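Local atomic coordinates of Tp0751 (Treponema pallidum, PDB entry 5JK2), a protein that probably acts as a surface adhesin, its lipocalin-like barrel mediating attachment to extracellular matrix components and interactions with host cells. Residues P68-D73 with G149-Y154. The protein carries 1 engineered substitution. Numbering follows the deposited sequence.
Sequences PLLFFD and GQYTRY
L70 and Y151 meet with matching first torsions: in each, CG lies anti to the carbonyl carbon, at chi1 -67° for L70 and -70° for Y151. Both side chains set out toward the opposing strand, and they cross at about a right angle. The CD1 methyl of L70 makes that residue's closest approach. L70 CD1 sits over one face of the Y151 ring, 4.0 Å from its centroid and 17° off the ring normal, which makes a CH-pi contact. L70 CD1 is displaced toward the hydroxyl end, with Y151 CZ its nearest ring atom at 3.8 Å. L70 CG backs it up 3.9 Å from Y151 CE2. P68 meets the same end of the tyrosine. P68 O approaches Y151 CE2 obliquely at 3.5 Å. P68 CB lies 3.9 Å from Y151 OH. Y151 is buried, and its hydroxyl hydrogen-bonds outside the two segments, to W147 O and Q56 NE2. These bonds hold the far end of the ring beside P68, while I128 and V130 of strand 127-135 also pack against Y151. L70 reaches V130 and F81 as well. Strands 69-73 and 149-153 are not neighbours in the sheet, since strand 52-56 lies between them. The contact is therefore largely apolar packing across the interior of a closed, eight-stranded antiparallel beta barrel, the architecture of the lipocalin fold, here in a non-canonical form.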
loop_
_atom_site.group_PDB
_atom_site.type_symbol
_atom_site.label_atom_id
_atom_site.label_comp_id
_atom_site.label_asym_id
_atom_site.label_seq_id
_atom_site.Cartn_x
_atom_site.Cartn_y
_atom_site.Cartn_z
ATOM N N PRO A 68 4.610 -11.145 -4.903
ATOM C CA PRO A 68 3.476 -10.689 -4.090
ATOM C C PRO A 68 2.860 -9.415 -4.661
ATOM O O PRO A 68 3.590 -8.557 -5.157
ATOM C CB PRO A 68 4.107 -10.437 -2.714
ATOM C CG PRO A 68 5.310 -11.297 -2.684
ATOM C CD PRO A 68 5.826 -11.320 -4.088
ATOM N N LEU A 69 1.535 -9.305 -4.598
ATOM C CA LEU A 69 0.827 -8.168 -5.183
ATOM C C LEU A 69 0.006 -7.414 -4.154
ATOM O O LEU A 69 -0.647 -8.017 -3.305
ATOM C CB LEU A 69 -0.109 -8.628 -6.299
ATOM C CG LEU A 69 0.439 -9.625 -7.315
ATOM C CD1 LEU A 69 -0.661 -10.045 -8.280
ATOM C CD2 LEU A 69 1.626 -9.030 -8.053
ATOM N N LEU A 70 0.033 -6.089 -4.254
ATOM C CA LEU A 70 -0.832 -5.233 -3.456
ATOM C C LEU A 70 -1.708 -4.390 -4.365
ATOM O O LEU A 70 -1.211 -3.717 -5.268
ATOM C CB LEU A 70 -0.018 -4.317 -2.540
ATOM C CG LEU A 70 0.776 -4.964 -1.405
ATOM C CD1 LEU A 70 1.598 -3.908 -0.687
ATOM C CD2 LEU A 70 -0.145 -5.680 -0.429
ATOM N N PHE A 71 -3.014 -4.442 -4.130
ATOM C CA PHE A 71 -3.944 -3.542 -4.790
ATOM C C PHE A 71 -4.671 -2.731 -3.727
ATOM O O PHE A 71 -5.361 -3.284 -2.872
ATOM C CB PHE A 71 -4.943 -4.304 -5.666
ATOM C CG PHE A 71 -5.762 -3.415 -6.560
ATOM C CD1 PHE A 71 -6.813 -2.678 -6.047
ATOM C CD2 PHE A 71 -5.469 -3.304 -7.908
ATOM C CE1 PHE A 71 -7.561 -1.856 -6.860
ATOM C CE2 PHE A 71 -6.219 -2.480 -8.727
ATOM C CZ PHE A 71 -7.265 -1.757 -8.200
ATOM N N PHE A 72 -4.495 -1.415 -3.779
ATOM C CA PHE A 72 -5.163 -0.509 -2.855
ATOM C C PHE A 72 -6.475 -0.032 -3.469
ATOM O O PHE A 72 -6.479 0.812 -4.361
ATOM C CB PHE A 72 -4.257 0.680 -2.520
ATOM C CG PHE A 72 -2.935 0.284 -1.917
ATOM C CD1 PHE A 72 -1.907 -0.188 -2.718
ATOM C CD2 PHE A 72 -2.718 0.389 -0.554
ATOM C CE1 PHE A 72 -0.692 -0.552 -2.169
ATOM C CE2 PHE A 72 -1.505 0.027 -0.002
ATOM C CZ PHE A 72 -0.493 -0.444 -0.811
ATOM N N ASP A 73 -7.584 -0.592 -2.998
ATOM C CA ASP A 73 -8.901 -0.255 -3.532
ATOM C C ASP A 73 -9.436 1.011 -2.867
ATOM O O ASP A 73 -10.014 0.963 -1.780
ATOM C CB ASP A 73 -9.872 -1.421 -3.332
ATOM C CG ASP A 73 -11.149 -1.262 -4.132
ATOM O OD1 ASP A 73 -11.752 -0.169 -4.101
ATOM O OD2 ASP A 73 -11.546 -2.234 -4.804
ATOM N N GLY A 149 9.013 -5.535 1.289
ATOM C CA GLY A 149 9.865 -5.356 0.130
ATOM C C GLY A 149 9.494 -4.142 -0.693
ATOM O O GLY A 149 8.609 -3.371 -0.325
ATOM N N GLN A 150 10.183 -3.979 -1.817
ATOM C CA GLN A 150 9.942 -2.863 -2.713
ATOM C C GLN A 150 8.839 -3.224 -3.701
ATOM O O GLN A 150 8.770 -4.360 -4.167
ATOM C CB GLN A 150 11.225 -2.494 -3.457
ATOM C CG GLN A 150 11.142 -1.197 -4.236
ATOM C CD GLN A 150 12.314 -1.007 -5.175
ATOM O OE1 GLN A 150 13.068 -1.940 -5.447
ATOM N NE2 GLN A 150 12.475 0.208 -5.674
ATOM N N TYR A 151 7.979 -2.258 -4.007
ATOM C CA TYR A 151 6.920 -2.448 -4.992
ATOM C C TYR A 151 6.985 -1.377 -6.067
ATOM O O TYR A 151 7.541 -0.300 -5.854
ATOM C CB TYR A 151 5.542 -2.422 -4.327
ATOM C CG TYR A 151 5.251 -3.615 -3.458
ATOM C CD1 TYR A 151 5.770 -3.707 -2.176
ATOM C CD2 TYR A 151 4.451 -4.650 -3.918
ATOM C CE1 TYR A 151 5.506 -4.799 -1.376
ATOM C CE2 TYR A 151 4.180 -5.746 -3.126
ATOM C CZ TYR A 151 4.709 -5.817 -1.856
ATOM O OH TYR A 151 4.437 -6.913 -1.069
ATOM N N THR A 152 6.406 -1.685 -7.222
ATOM C CA THR A 152 6.282 -0.725 -8.308
ATOM C C THR A 152 4.883 -0.819 -8.887
ATOM O O THR A 152 4.383 -1.913 -9.132
ATOM C CB THR A 152 7.315 -0.975 -9.419
ATOM O OG1 THR A 152 7.185 -2.318 -9.904
ATOM C CG2 THR A 152 8.721 -0.767 -8.896
ATOM N N ARG A 153 4.248 0.326 -9.100
ATOM C CA ARG A 153 2.895 0.329 -9.635
ATOM C C ARG A 153 2.897 -0.129 -11.086
ATOM O O ARG A 153 3.841 0.142 -11.832
ATOM C CB ARG A 153 2.267 1.718 -9.521
ATOM C CG ARG A 153 0.755 1.729 -9.728
ATOM C CD ARG A 153 0.199 3.132 -9.621
ATOM N NE ARG A 153 -1.262 3.154 -9.626
ATOM C CZ ARG A 153 -2.013 3.141 -10.724
ATOM N NH1 ARG A 153 -3.333 3.169 -10.621
ATOM N NH2 ARG A 153 -1.449 3.097 -11.926
ATOM N N TYR A 154 1.834 -0.824 -11.482
ATOM C CA TYR A 154 1.757 -1.373 -12.828
ATOM C C TYR A 154 1.387 -0.296 -13.839
ATOM O O TYR A 154 0.485 0.512 -13.611
ATOM C CB TYR A 154 0.744 -2.522 -12.914
ATOM C CG TYR A 154 0.654 -3.110 -14.314
ATOM C CD1 TYR A 154 1.564 -4.063 -14.754
ATOM C CD2 TYR A 154 -0.316 -2.677 -15.208
ATOM C CE1 TYR A 154 1.492 -4.583 -16.043
ATOM C CE2 TYR A 154 -0.393 -3.193 -16.492
ATOM C CZ TYR A 154 0.509 -4.142 -16.904
ATOM O OH TYR A 154 0.418 -4.644 -18.184
#